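Local coordinates for protein phosphodiesterase (Salpingoeca rosetta, PDB 7D7P) that adopts the all-helical, metal-binding fold of HD-type phosphodiesterases, with zinc and magnesium ions bound in the model, at residues A[72-77]-A[91-96]; A[87-92]-A[194-199]; A[155-160]-A[286-291]; A[163-168]-A[172-177]. One frame throughout, in Å; residues are numbered along the deposited sequence.

Overall arrangement
From the N terminus, contact 1 closes first, joining helix 63-76 to helix 87-99 across 13 intervening residues. Contact 2 opens on the same second helix, sharing Arg91 and Lys92, and closes a much longer loop at 194-199, just before helix 200-215; Phe74 of contact 1 packs on Leu90 of contact 2. Contact 3 opens inside that loop at 155-160 and closes beyond it at 286-291, so the two cross, with centres about 38 Å apart. Contact 4, between helices 164-169 and 174-187, nests inside the loops of both. Its centre lies about 14 Å from that of contact 3, to which His158 and Asn155 link it.

Contact 1 (A[72-77]-A[91-96]); sequences RVFQEL and RKWLQK
On the helix whose Phe74 meets Trp93, Glu76 OE1 is gripped by two nitrogens of one guanidinium, Arg72 arriving side-on one helical turn earlier. The shorter bond, Arg72 NH2 to Glu76 OE1 at 2.8 Å, lands on the syn side of the carboxylate and belongs to a salt bridge. Arg72 NE reaches the same Glu76 OE1 at 3.1 Å, but from above the carboxylate plane, 43° out of it. The guanidinium also donates to Ser50 OG, and Glu76 OE2 is bonded to Ser49 OG, so the ion pair ties helix 63-76 to the preceding loop. On helix 87-99, Lys92 NZ bonds to Gln95 OE1 at 3.0 Å, in the carbonyl plane. Between the helices the touch is aromatic: Phe74 CZ comes to 3.9 Å from Trp93 CZ3, with Trp93 CH2 slightly farther. The two ring planes stand 66° apart. With CG anti to the backbone N (chi1 169°), Trp93 carries its indole to the Phe74 ring across a wide backbone gap, the CA atoms of Phe74 and Arg91 being 11.0 Å apart. From helix 133-145, Leu140 packs on Phe74 and Leu144 on Trp93, and Ile186 and Leu187 of helix 174-187 pack on the indole. No hydrogen bond joins the two segments, so the helices meet here through buried, non-directional aromatic contact.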
loop_
_atom_site.group_PDB
_atom_site.type_symbol
_atom_site.label_atom_id
_atom_site.label_comp_id
_atom_site.label_asym_id
_atom_site.label_seq_id
_atom_site.Cartn_x
_atom_site.Cartn_y
_atom_site.Cartn_z
ATOM N N ARG A 72 24.445 30.396 -0.101
ATOM C CA ARG A 72 24.806 29.837 1.197
ATOM C C ARG A 72 25.126 28.351 1.097
ATOM O O ARG A 72 26.017 27.857 1.798
ATOM C CB ARG A 72 23.683 30.070 2.207
ATOM C CG ARG A 72 23.740 31.416 2.898
ATOM C CD ARG A 72 22.759 31.482 4.061
ATOM N NE ARG A 72 23.137 30.604 5.168
ATOM C CZ ARG A 72 22.413 30.442 6.272
ATOM N NH1 ARG A 72 21.266 31.091 6.420
ATOM N NH2 ARG A 72 22.832 29.626 7.229
ATOM N N VAL A 73 24.403 27.617 0.246
ATOM C CA VAL A 73 24.702 26.200 0.055
ATOM C C VAL A 73 26.121 26.030 -0.476
ATOM O O VAL A 73 26.903 25.222 0.038
ATOM C CB VAL A 73 23.669 25.548 -0.881
ATOM C CG1 VAL A 73 24.140 24.159 -1.298
ATOM C CG2 VAL A 73 22.308 25.470 -0.207
ATOM N N PHE A 74 26.473 26.800 -1.512
ATOM C CA PHE A 74 27.825 26.748 -2.061
ATOM C C PHE A 74 28.862 27.186 -1.032
ATOM O O PHE A 74 29.938 26.587 -0.928
ATOM C CB PHE A 74 27.919 27.629 -3.309
ATOM C CG PHE A 74 27.417 26.973 -4.564
ATOM C CD1 PHE A 74 26.059 26.802 -4.776
ATOM C CD2 PHE A 74 28.303 26.546 -5.538
ATOM C CE1 PHE A 74 25.593 26.209 -5.934
ATOM C CE2 PHE A 74 27.847 25.950 -6.696
ATOM C CZ PHE A 74 26.488 25.780 -6.895
ATOM N N GLN A 75 28.558 28.237 -0.266
ATOM C CA GLN A 75 29.529 28.763 0.688
ATOM C C GLN A 75 29.747 27.799 1.849
ATOM O O GLN A 75 30.890 27.487 2.202
ATOM C CB GLN A 75 29.074 30.129 1.202
ATOM N N GLU A 76 28.660 27.310 2.452
ATOM C CA GLU A 76 28.796 26.504 3.662
ATOM C C GLU A 76 29.359 25.116 3.373
ATOM O O GLU A 76 29.980 24.510 4.253
ATOM C CB GLU A 76 27.451 26.410 4.380
ATOM C CG GLU A 76 26.968 27.757 4.905
ATOM C CD GLU A 76 25.848 27.636 5.918
ATOM O OE1 GLU A 76 25.288 28.682 6.305
ATOM O OE2 GLU A 76 25.527 26.499 6.326
ATOM N N LEU A 77 29.163 24.598 2.160
ATOM C CA LEU A 77 29.768 23.329 1.769
ATOM C C LEU A 77 31.220 23.474 1.334
ATOM O O LEU A 77 31.839 22.470 0.964
ATOM C CB LEU A 77 28.956 22.677 0.647
ATOM C CG LEU A 77 27.591 22.133 1.070
ATOM C CD1 LEU A 77 26.807 21.635 -0.134
ATOM C CD2 LEU A 77 27.764 21.026 2.104
ATOM N N ARG A 91 27.143 34.241 -9.073
ATOM C CA ARG A 91 25.881 34.974 -9.051
ATOM C C ARG A 91 25.348 35.206 -10.460
ATOM O O ARG A 91 24.131 35.181 -10.679
ATOM C CB ARG A 91 26.059 36.299 -8.312
ATOM C CG ARG A 91 26.367 36.121 -6.835
ATOM C CD ARG A 91 26.567 37.454 -6.131
ATOM N NE ARG A 91 26.798 37.275 -4.700
ATOM C CZ ARG A 91 25.830 37.118 -3.802
ATOM N NH1 ARG A 91 24.561 37.118 -4.187
ATOM N NH2 ARG A 91 26.132 36.957 -2.522
ATOM N N LYS A 92 26.241 35.439 -11.426
ATOM C CA LYS A 92 25.805 35.581 -12.812
ATOM C C LYS A 92 25.269 34.261 -13.356
ATOM O O LYS A 92 24.266 34.240 -14.078
ATOM C CB LYS A 92 26.961 36.093 -13.674
ATOM C CG LYS A 92 26.584 36.392 -15.117
ATOM C CD LYS A 92 25.500 37.458 -15.202
ATOM C CE LYS A 92 25.974 38.781 -14.616
ATOM N NZ LYS A 92 24.873 39.784 -14.535
ATOM N N TRP A 93 25.925 33.150 -13.014
ATOM C CA TRP A 93 25.415 31.836 -13.395
ATOM C C TRP A 93 24.050 31.574 -12.766
ATOM O O TRP A 93 23.128 31.099 -13.441
ATOM C CB TRP A 93 26.424 30.758 -12.993
ATOM C CG TRP A 93 25.914 29.353 -13.102
ATOM C CD1 TRP A 93 25.795 28.609 -14.240
ATOM C CD2 TRP A 93 25.471 28.515 -12.026
ATOM N NE1 TRP A 93 25.299 27.362 -13.941
ATOM C CE2 TRP A 93 25.091 27.280 -12.589
ATOM C CE3 TRP A 93 25.355 28.692 -10.644
ATOM C CZ2 TRP A 93 24.604 26.226 -11.817
ATOM C CZ3 TRP A 93 24.870 27.644 -9.877
ATOM C CH2 TRP A 93 24.503 26.427 -10.467
ATOM N N LEU A 94 23.899 31.891 -11.477
ATOM C CA LEU A 94 22.609 31.734 -10.811
ATOM C C LEU A 94 21.515 32.511 -11.532
ATOM O O LEU A 94 20.411 31.994 -11.743
ATOM C CB LEU A 94 22.712 32.191 -9.355
ATOM C CG LEU A 94 23.396 31.236 -8.382
ATOM C CD1 LEU A 94 23.505 31.863 -6.999
ATOM C CD2 LEU A 94 22.629 29.935 -8.320
ATOM N N GLN A 95 21.803 33.756 -11.913
ATOM C CA GLN A 95 20.824 34.557 -12.643
ATOM C C GLN A 95 20.471 33.917 -13.980
ATOM O O GLN A 95 19.292 33.831 -14.342
ATOM C CB GLN A 95 21.366 35.971 -12.850
ATOM C CG GLN A 95 20.453 36.879 -13.654
ATOM C CD GLN A 95 21.041 38.264 -13.853
ATOM O OE1 GLN A 95 22.236 38.413 -14.115
ATOM N NE2 GLN A 95 20.206 39.288 -13.716
ATOM N N LYS A 96 21.479 33.459 -14.727
ATOM C CA LYS A 96 21.210 32.843 -16.022
ATOM C C LYS A 96 20.427 31.543 -15.872
ATOM O O LYS A 96 19.594 31.225 -16.726
ATOM C CB LYS A 96 22.517 32.596 -16.773
ATOM C CG LYS A 96 22.329 32.069 -18.188
ATOM C CD LYS A 96 21.600 33.072 -19.070
ATOM C CE LYS A 96 21.548 32.601 -20.518
ATOM N NZ LYS A 96 21.121 33.687 -21.447
#

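Contact 2 (A[87-92]-A[194-199]); sequences EKKLRK and VVENLD
Lys89 leaves helix 87-99 with CB directed toward the 194-199 loop, and CG anti to the carbonyl carbon (chi1 -62°) starts a fully extended chain. CD is the first atom to meet the partner, lying 3.5 Å from Glu196 OE2. CE follows at 3.6 Å from the same Glu196 OE2 and equally near OE1, so the aliphatic end of the lysine runs across the carboxylate at about a right angle to the glutamate chain. At the tip, NZ forms a salt bridge with Glu196 OE1. The modelled separation of Lys89 NZ and Glu196 OE1, 2.4 Å, is doubtfully short, so the pairing is surer than its length. Glu196 reaches out from a type I turn running from Val195 to Leu198. Its CG lies between the backbone N and the carbonyl carbon (chi1 62°), from where the extended chain carries the carboxylate to the lysine. Next to this partly exposed bridge, Leu90 and Val194 make the buried part: Leu90 CD1 packs 3.9 Å from Val194 CG2, where the backbones come closest (5.7 Å between the CA atoms of Leu90 and Val194). Asn197 ND2 binds the carbonyl O of Phe83, and Asp199 caps helix 200-215 through Glu202 N. Leu90 also rests on Phe74 of helix 63-76, while Val194 packs on Ile141 of helix 133-145 and Leu187 of helix 174-187.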
loop_
_atom_site.group_PDB
_atom_site.type_symbol
_atom_site.label_atom_id
_atom_site.label_comp_id
_atom_site.label_asym_id
_atom_site.label_seq_id
_atom_site.Cartn_x
_atom_site.Cartn_y
_atom_site.Cartn_z
ATOM N N GLU A 87 32.877 34.639 -7.166
ATOM C CA GLU A 87 31.510 34.812 -6.689
ATOM C C GLU A 87 30.679 35.705 -7.602
ATOM O O GLU A 87 29.446 35.631 -7.561
ATOM C CB GLU A 87 31.517 35.366 -5.265
ATOM C CG GLU A 87 31.801 34.305 -4.217
ATOM C CD GLU A 87 32.077 34.887 -2.847
ATOM O OE1 GLU A 87 31.114 35.321 -2.180
ATOM O OE2 GLU A 87 33.259 34.911 -2.441
ATOM N N LYS A 88 31.318 36.543 -8.419
ATOM C CA LYS A 88 30.574 37.286 -9.428
ATOM C C LYS A 88 30.106 36.374 -10.556
ATOM O O LYS A 88 29.023 36.584 -11.114
ATOM C CB LYS A 88 31.426 38.429 -9.981
ATOM C CG LYS A 88 31.877 39.422 -8.921
ATOM C CD LYS A 88 32.428 40.697 -9.543
ATOM C CE LYS A 88 33.558 40.396 -10.512
ATOM N NZ LYS A 88 34.690 39.693 -9.848
ATOM N N LYS A 89 30.896 35.354 -10.899
ATOM C CA LYS A 89 30.451 34.391 -11.900
ATOM C C LYS A 89 29.399 33.450 -11.329
ATOM O O LYS A 89 28.460 33.061 -12.033
ATOM C CB LYS A 89 31.643 33.604 -12.443
ATOM C CG LYS A 89 32.672 34.471 -13.142
ATOM C CD LYS A 89 33.688 33.633 -13.894
ATOM C CE LYS A 89 34.687 34.518 -14.624
ATOM N NZ LYS A 89 35.541 33.737 -15.561
ATOM N N LEU A 90 29.539 33.071 -10.055
ATOM C CA LEU A 90 28.519 32.248 -9.415
ATOM C C LEU A 90 27.166 32.949 -9.414
ATOM O O LEU A 90 26.141 32.339 -9.741
ATOM C CB LEU A 90 28.945 31.898 -7.990
ATOM C CG LEU A 90 27.919 31.114 -7.162
ATOM C CD1 LEU A 90 27.741 29.705 -7.705
ATOM C CD2 LEU A 90 28.309 31.082 -5.692
ATOM N N ARG A 91 27.143 34.241 -9.073
ATOM C CA ARG A 91 25.881 34.974 -9.051
ATOM C C ARG A 91 25.348 35.206 -10.460
ATOM O O ARG A 91 24.131 35.181 -10.679
ATOM C CB ARG A 91 26.059 36.299 -8.312
ATOM C CG ARG A 91 26.367 36.121 -6.835
ATOM C CD ARG A 91 26.567 37.454 -6.131
ATOM N NE ARG A 91 26.798 37.275 -4.700
ATOM C CZ ARG A 91 25.830 37.118 -3.802
ATOM N NH1 ARG A 91 24.561 37.118 -4.187
ATOM N NH2 ARG A 91 26.132 36.957 -2.522
ATOM N N LYS A 92 26.241 35.439 -11.426
ATOM C CA LYS A 92 25.805 35.581 -12.812
ATOM C C LYS A 92 25.269 34.261 -13.356
ATOM O O LYS A 92 24.266 34.240 -14.078
ATOM C CB LYS A 92 26.961 36.093 -13.674
ATOM C CG LYS A 92 26.584 36.392 -15.117
ATOM C CD LYS A 92 25.500 37.458 -15.202
ATOM C CE LYS A 92 25.974 38.781 -14.616
ATOM N NZ LYS A 92 24.873 39.784 -14.535
ATOM N N VAL A 194 31.491 28.805 -13.717
ATOM C CA VAL A 194 31.828 28.553 -12.319
ATOM C C VAL A 194 32.804 27.400 -12.148
ATOM O O VAL A 194 33.363 27.233 -11.056
ATOM C CB VAL A 194 30.539 28.285 -11.517
ATOM C CG1 VAL A 194 30.138 26.819 -11.607
ATOM C CG2 VAL A 194 30.701 28.715 -10.075
ATOM N N VAL A 195 33.039 26.611 -13.193
ATOM C CA VAL A 195 33.971 25.494 -13.138
ATOM C C VAL A 195 35.246 25.796 -13.926
ATOM O O VAL A 195 35.958 24.880 -14.333
ATOM C CB VAL A 195 33.310 24.194 -13.625
ATOM C CG1 VAL A 195 32.129 23.834 -12.732
ATOM C CG2 VAL A 195 32.866 24.325 -15.081
ATOM N N GLU A 196 35.552 27.080 -14.133
ATOM C CA GLU A 196 36.695 27.463 -14.955
ATOM C C GLU A 196 38.027 26.995 -14.379
ATOM O O GLU A 196 38.990 26.838 -15.135
ATOM C CB GLU A 196 36.718 28.982 -15.138
ATOM C CG GLU A 196 36.874 29.755 -13.835
ATOM C CD GLU A 196 36.774 31.255 -14.023
ATOM O OE1 GLU A 196 36.853 31.720 -15.179
ATOM O OE2 GLU A 196 36.615 31.970 -13.010
ATOM N N ASN A 197 38.109 26.762 -13.070
ATOM C CA ASN A 197 39.376 26.412 -12.440
ATOM C C ASN A 197 39.599 24.911 -12.312
ATOM O O ASN A 197 40.634 24.500 -11.776
ATOM C CB ASN A 197 39.478 27.066 -11.058
ATOM C CG ASN A 197 39.591 28.574 -11.136
ATOM O OD1 ASN A 197 40.171 29.114 -12.078
ATOM N ND2 ASN A 197 39.030 29.263 -10.148
ATOM N N LEU A 198 38.668 24.085 -12.782
ATOM C CA LEU A 198 38.864 22.643 -12.771
ATOM C C LEU A 198 39.800 22.228 -13.899
ATOM O O LEU A 198 39.793 22.816 -14.984
ATOM C CB LEU A 198 37.526 21.912 -12.917
ATOM C CG LEU A 198 36.645 21.721 -11.679
ATOM C CD1 LEU A 198 36.100 23.050 -11.173
ATOM C CD2 LEU A 198 35.505 20.760 -11.983
ATOM N N ASP A 199 40.606 21.202 -13.640
ATOM C CA ASP A 199 41.497 20.680 -14.670
ATOM C C ASP A 199 40.728 19.688 -15.544
ATOM O O ASP A 199 39.519 19.491 -15.388
ATOM C CB ASP A 199 42.755 20.072 -14.047
ATOM C CG ASP A 199 42.460 18.929 -13.085
ATOM O OD1 ASP A 199 41.707 18.002 -13.448
ATOM O OD2 ASP A 199 43.011 18.946 -11.965
#

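Contact 3 (A[155-160]-A[286-291]); sequences NAFHIN and VELEAK
In the all-helical phosphodiesterase fold, the short helix 155-161 packs against the last turns of helix 268-291, and Phe157 reaches across to Leu288 and Glu289. The backbones are closest at Phe157 and Glu289, whose CA atoms are 7.6 Å apart. A chi1 of 172°, which sets CG opposite the backbone N, sends the Phe157 ring across. Its edge meets the methylene part of the glutamate, Phe157 CD1 lying 3.7 Å from Glu289 CG, near the ring plane. The ring and carboxylate planes are 25° apart, and the two side chains run antiparallel alongside one another. At the far end of the ring Phe157 CZ is 3.6 Å from Leu288 CD2, the leucine crossing at about a right angle. A water also bridges the helices: Asn160 ND2 donates to it at 2.9 Å, and it gives a weak bond to Glu289 OE2. Gln285 NE2 also binds Glu289 OE2, and Ser296 OG binds OE1. Leu294 adds to the cover of Phe157, whose side chain lies about 13 Å from the magnesium ion. The buried carboxylate thus has hydrogen-bond partners on both oxygens, which fix its orientation and leave its CG to pack on the aromatic edge.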
loop_
_atom_site.group_PDB
_atom_site.type_symbol
_atom_site.label_atom_id
_atom_site.label_comp_id
_atom_site.label_asym_id
_atom_site.label_seq_id
_atom_site.Cartn_x
_atom_site.Cartn_y
_atom_site.Cartn_z
ATOM N N ASN A 155 7.379 13.799 -21.021
ATOM C CA ASN A 155 8.075 13.171 -22.140
ATOM C C ASN A 155 7.100 12.503 -23.099
ATOM O O ASN A 155 7.323 12.496 -24.317
ATOM C CB ASN A 155 9.083 12.144 -21.625
ATOM C CG ASN A 155 10.413 12.769 -21.254
ATOM O OD1 ASN A 155 10.824 13.770 -21.838
ATOM N ND2 ASN A 155 11.108 12.159 -20.300
ATOM N N ALA A 156 6.022 11.919 -22.568
ATOM C CA ALA A 156 5.034 11.262 -23.417
ATOM C C ALA A 156 4.404 12.246 -24.395
ATOM O O ALA A 156 4.108 11.888 -25.540
ATOM C CB ALA A 156 3.961 10.597 -22.554
ATOM N N PHE A 157 4.199 13.493 -23.964
ATOM C CA PHE A 157 3.659 14.502 -24.870
ATOM C C PHE A 157 4.603 14.745 -26.041
ATOM O O PHE A 157 4.170 14.821 -27.197
ATOM C CB PHE A 157 3.394 15.811 -24.124
ATOM C CG PHE A 157 3.022 16.948 -25.034
ATOM C CD1 PHE A 157 1.704 17.139 -25.417
ATOM C CD2 PHE A 157 3.989 17.806 -25.530
ATOM C CE1 PHE A 157 1.360 18.173 -26.265
ATOM C CE2 PHE A 157 3.652 18.837 -26.380
ATOM C CZ PHE A 157 2.337 19.023 -26.748
ATOM N N HIS A 158 5.901 14.887 -25.758
ATOM C CA HIS A 158 6.862 15.142 -26.824
ATOM C C HIS A 158 6.913 13.983 -27.809
ATOM O O HIS A 158 6.919 14.195 -29.027
ATOM C CB HIS A 158 8.246 15.408 -26.232
ATOM C CG HIS A 158 8.389 16.775 -25.643
ATOM N ND1 HIS A 158 8.668 17.887 -26.409
ATOM C CD2 HIS A 158 8.273 17.215 -24.369
ATOM C CE1 HIS A 158 8.727 18.951 -25.630
ATOM N NE2 HIS A 158 8.491 18.570 -24.387
ATOM N N ILE A 159 6.939 12.750 -27.300
ATOM C CA ILE A 159 7.000 11.584 -28.177
ATOM C C ILE A 159 5.718 11.452 -28.992
ATOM O O ILE A 159 5.764 11.217 -30.206
ATOM C CB ILE A 159 7.286 10.318 -27.348
ATOM C CG1 ILE A 159 8.642 10.441 -26.646
ATOM C CG2 ILE A 159 7.251 9.077 -28.229
ATOM C CD1 ILE A 159 8.943 9.305 -25.691
ATOM N N ASN A 160 4.558 11.613 -28.347
ATOM C CA ASN A 160 3.289 11.451 -29.055
ATOM C C ASN A 160 3.066 12.568 -30.068
ATOM O O ASN A 160 2.527 12.327 -31.154
ATOM C CB ASN A 160 2.128 11.395 -28.059
ATOM C CG ASN A 160 2.097 10.101 -27.267
ATOM O OD1 ASN A 160 2.765 9.129 -27.617
ATOM N ND2 ASN A 160 1.315 10.082 -26.193
ATOM N N VAL A 286 -3.420 17.794 -20.644
ATOM C CA VAL A 286 -4.582 17.099 -21.199
ATOM C C VAL A 286 -5.389 18.037 -22.087
ATOM O O VAL A 286 -5.888 17.642 -23.148
ATOM C CB VAL A 286 -5.438 16.512 -20.060
ATOM C CG1 VAL A 286 -6.860 16.224 -20.534
ATOM C CG2 VAL A 286 -4.796 15.253 -19.516
ATOM N N GLU A 287 -5.522 19.298 -21.670
ATOM C CA GLU A 287 -6.222 20.285 -22.488
ATOM C C GLU A 287 -5.480 20.540 -23.795
ATOM O O GLU A 287 -6.101 20.666 -24.857
ATOM C CB GLU A 287 -6.400 21.575 -21.684
ATOM C CG GLU A 287 -6.407 22.858 -22.495
ATOM C CD GLU A 287 -6.448 24.093 -21.608
ATOM O OE1 GLU A 287 -7.191 24.082 -20.602
ATOM O OE2 GLU A 287 -5.733 25.071 -21.912
ATOM N N LEU A 288 -4.146 20.604 -23.742
ATOM C CA LEU A 288 -3.368 20.775 -24.965
ATOM C C LEU A 288 -3.396 19.522 -25.829
ATOM O O LEU A 288 -3.395 19.622 -27.062
ATOM C CB LEU A 288 -1.922 21.149 -24.625
ATOM C CG LEU A 288 -0.972 21.389 -25.804
ATOM C CD1 LEU A 288 -1.470 22.533 -26.670
ATOM C CD2 LEU A 288 0.441 21.668 -25.315
ATOM N N GLU A 289 -3.429 18.338 -25.210
ATOM C CA GLU A 289 -3.419 17.100 -25.983
ATOM C C GLU A 289 -4.736 16.896 -26.723
ATOM O O GLU A 289 -4.752 16.362 -27.838
ATOM C CB GLU A 289 -3.119 15.912 -25.066
ATOM C CG GLU A 289 -1.639 15.750 -24.733
ATOM C CD GLU A 289 -1.383 14.800 -23.571
ATOM O OE1 GLU A 289 -2.333 14.490 -22.821
ATOM O OE2 GLU A 289 -0.225 14.364 -23.407
ATOM N N ALA A 290 -5.851 17.316 -26.120
ATOM C CA ALA A 290 -7.138 17.219 -26.801
ATOM C C ALA A 290 -7.204 18.165 -27.995
ATOM O O ALA A 290 -7.729 17.803 -29.052
ATOM C CB ALA A 290 -8.275 17.505 -25.820
ATOM N N LYS A 291 -6.662 19.377 -27.848
ATOM C CA LYS A 291 -6.628 20.325 -28.955
ATOM C C LYS A 291 -5.726 19.859 -30.090
ATOM O O LYS A 291 -5.910 20.300 -31.231
ATOM C CB LYS A 291 -6.165 21.695 -28.460
HETATM O O HOH W 1 0.007 12.567 -25.519
#

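Contact 4 (A[163-168]-A[172-177]); sequences SELALV and QSVLEN. With PEG (di(hydroxyethyl)ether), chain C.
Val174 CG1 sits against the backbone and side chain of Leu165: it is 3.7 Å from Leu165 CB and 3.6 Å from Leu165 O, and it also lies against Ala166 N. The methyl is put there by a chi1 of 174°, CG1 lying anti to the backbone N. The second branch, Val174 CG2, comes 4.0 Å from Ala166 CA. A looser touch joins Leu165 CD2 to Leu175 CD2 at 4.4 Å. These residues belong to two successive helices, 164-169 and 174-187, each with a serine at its N-cap position. Ser163 OG accepts from Ala166 N at 3.1 Å in a nearly straight capping bond (162°), and His158 ND1 binds the same hydroxyl. Ser173 makes no such bond; its OG turns to Asp218 OD2. Asn155, on helix 155-161, instead bonds through OD1 to Leu175 N and through ND2 to Glu176 OE1. The turn into the second helix is further tied by Asn177 ND2, 2.9 Å from Gln172 O, approaching from above the carbonyl plane. Val174 N gives a weak bond to O4 of a di(hydroxyethyl)ether molecule, probably from the crystallisation liquor; the same molecule is also hydrogen-bonded to Asp171 O. The side chain of Leu175 lies about 6 Å from the magnesium ion.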
loop_
_atom_site.group_PDB
_atom_site.type_symbol
_atom_site.label_atom_id
_atom_site.label_comp_id
_atom_site.label_asym_id
_atom_site.label_seq_id
_atom_site.Cartn_x
_atom_site.Cartn_y
_atom_site.Cartn_z
ATOM N N SER A 163 7.386 16.153 -31.277
ATOM C CA SER A 163 7.909 17.499 -31.129
ATOM C C SER A 163 9.333 17.580 -31.673
ATOM O O SER A 163 10.004 16.570 -31.909
ATOM C CB SER A 163 7.888 17.922 -29.662
ATOM O OG SER A 163 8.898 17.245 -28.932
ATOM N N GLU A 164 9.795 18.816 -31.868
ATOM C CA GLU A 164 11.162 19.025 -32.330
ATOM C C GLU A 164 12.167 18.447 -31.342
ATOM O O GLU A 164 13.186 17.873 -31.744
ATOM C CB GLU A 164 11.415 20.516 -32.562
ATOM C CG GLU A 164 12.838 20.857 -32.988
ATOM C CD GLU A 164 13.254 20.165 -34.274
ATOM O OE1 GLU A 164 12.385 19.933 -35.141
ATOM O OE2 GLU A 164 14.457 19.860 -34.418
ATOM N N LEU A 165 11.889 18.571 -30.041
ATOM C CA LEU A 165 12.774 17.978 -29.043
ATOM C C LEU A 165 12.775 16.457 -29.144
ATOM O O LEU A 165 13.829 15.820 -29.019
ATOM C CB LEU A 165 12.358 18.429 -27.643
ATOM C CG LEU A 165 13.468 18.858 -26.683
ATOM C CD1 LEU A 165 14.495 19.740 -27.386
ATOM C CD2 LEU A 165 12.876 19.580 -25.485
ATOM N N ALA A 166 11.603 15.856 -29.375
ATOM C CA ALA A 166 11.537 14.410 -29.564
ATOM C C ALA A 166 12.303 13.972 -30.806
ATOM O O ALA A 166 12.887 12.883 -30.822
ATOM C CB ALA A 166 10.081 13.955 -29.652
ATOM N N LEU A 167 12.310 14.800 -31.852
ATOM C CA LEU A 167 13.066 14.469 -33.056
ATOM C C LEU A 167 14.566 14.607 -32.822
ATOM O O LEU A 167 15.359 13.833 -33.369
ATOM C CB LEU A 167 12.620 15.358 -34.215
ATOM C CG LEU A 167 11.184 15.143 -34.695
ATOM C CD1 LEU A 167 10.911 15.958 -35.950
ATOM C CD2 LEU A 167 10.915 13.663 -34.940
ATOM N N VAL A 168 14.972 15.587 -32.013
ATOM C CA VAL A 168 16.392 15.769 -31.725
ATOM C C VAL A 168 16.945 14.559 -30.984
ATOM O O VAL A 168 18.037 14.067 -31.292
ATOM C CB VAL A 168 16.616 17.068 -30.927
ATOM C CG1 VAL A 168 18.020 17.097 -30.321
ATOM C CG2 VAL A 168 16.390 18.284 -31.813
ATOM N N GLN A 172 14.472 9.347 -26.664
ATOM C CA GLN A 172 15.208 8.854 -25.504
ATOM C C GLN A 172 15.373 9.985 -24.495
ATOM O O GLN A 172 16.047 10.979 -24.783
ATOM C CB GLN A 172 16.568 8.306 -25.931
ATOM C CG GLN A 172 16.515 7.384 -27.140
ATOM C CD GLN A 172 15.719 6.123 -26.875
ATOM O OE1 GLN A 172 15.951 5.428 -25.886
ATOM N NE2 GLN A 172 14.770 5.821 -27.757
ATOM N N SER A 173 14.771 9.820 -23.315
ATOM C CA SER A 173 14.830 10.783 -22.210
ATOM C C SER A 173 14.844 12.218 -22.736
ATOM O O SER A 173 15.774 12.987 -22.503
ATOM C CB SER A 173 16.042 10.524 -21.312
ATOM O OG SER A 173 15.938 9.287 -20.622
ATOM N N VAL A 174 13.782 12.555 -23.472
ATOM C CA VAL A 174 13.775 13.770 -24.290
ATOM C C VAL A 174 14.035 15.004 -23.432
ATOM O O VAL A 174 14.942 15.796 -23.708
ATOM C CB VAL A 174 12.445 13.893 -25.056
ATOM C CG1 VAL A 174 12.370 15.218 -25.788
ATOM C CG2 VAL A 174 12.280 12.728 -26.032
ATOM N N LEU A 175 13.233 15.185 -22.381
ATOM C CA LEU A 175 13.365 16.377 -21.546
ATOM C C LEU A 175 14.683 16.386 -20.786
ATOM O O LEU A 175 15.358 17.420 -20.720
ATOM C CB LEU A 175 12.195 16.464 -20.569
ATOM C CG LEU A 175 10.856 16.918 -21.142
ATOM C CD1 LEU A 175 9.799 16.901 -20.058
ATOM C CD2 LEU A 175 10.987 18.300 -21.755
ATOM N N GLU A 176 15.058 15.248 -20.196
ATOM C CA GLU A 176 16.268 15.191 -19.381
ATOM C C GLU A 176 17.516 15.440 -20.221
ATOM O O GLU A 176 18.453 16.108 -19.766
ATOM C CB GLU A 176 16.353 13.841 -18.666
ATOM C CG GLU A 176 15.260 13.612 -17.622
ATOM C CD GLU A 176 13.896 13.318 -18.238
ATOM O OE1 GLU A 176 13.846 12.837 -19.391
ATOM O OE2 GLU A 176 12.871 13.578 -17.571
ATOM N N ASN A 177 17.552 14.906 -21.444
ATOM C CA ASN A 177 18.645 15.237 -22.354
ATOM C C ASN A 177 18.675 16.731 -22.643
ATOM O O ASN A 177 19.751 17.339 -22.718
ATOM C CB ASN A 177 18.502 14.445 -23.655
ATOM C CG ASN A 177 19.259 13.136 -23.626
ATOM O OD1 ASN A 177 20.451 13.103 -23.322
ATOM N ND2 ASN A 177 18.571 12.045 -23.945
HETATM C C2 PEG C . 13.279 7.108 -22.202
HETATM O O2 PEG C . 12.229 7.647 -21.448
HETATM C C3 PEG C . 11.187 8.170 -22.221
HETATM C C4 PEG C . 11.411 9.669 -22.420
HETATM O O4 PEG C . 11.763 9.956 -23.747
#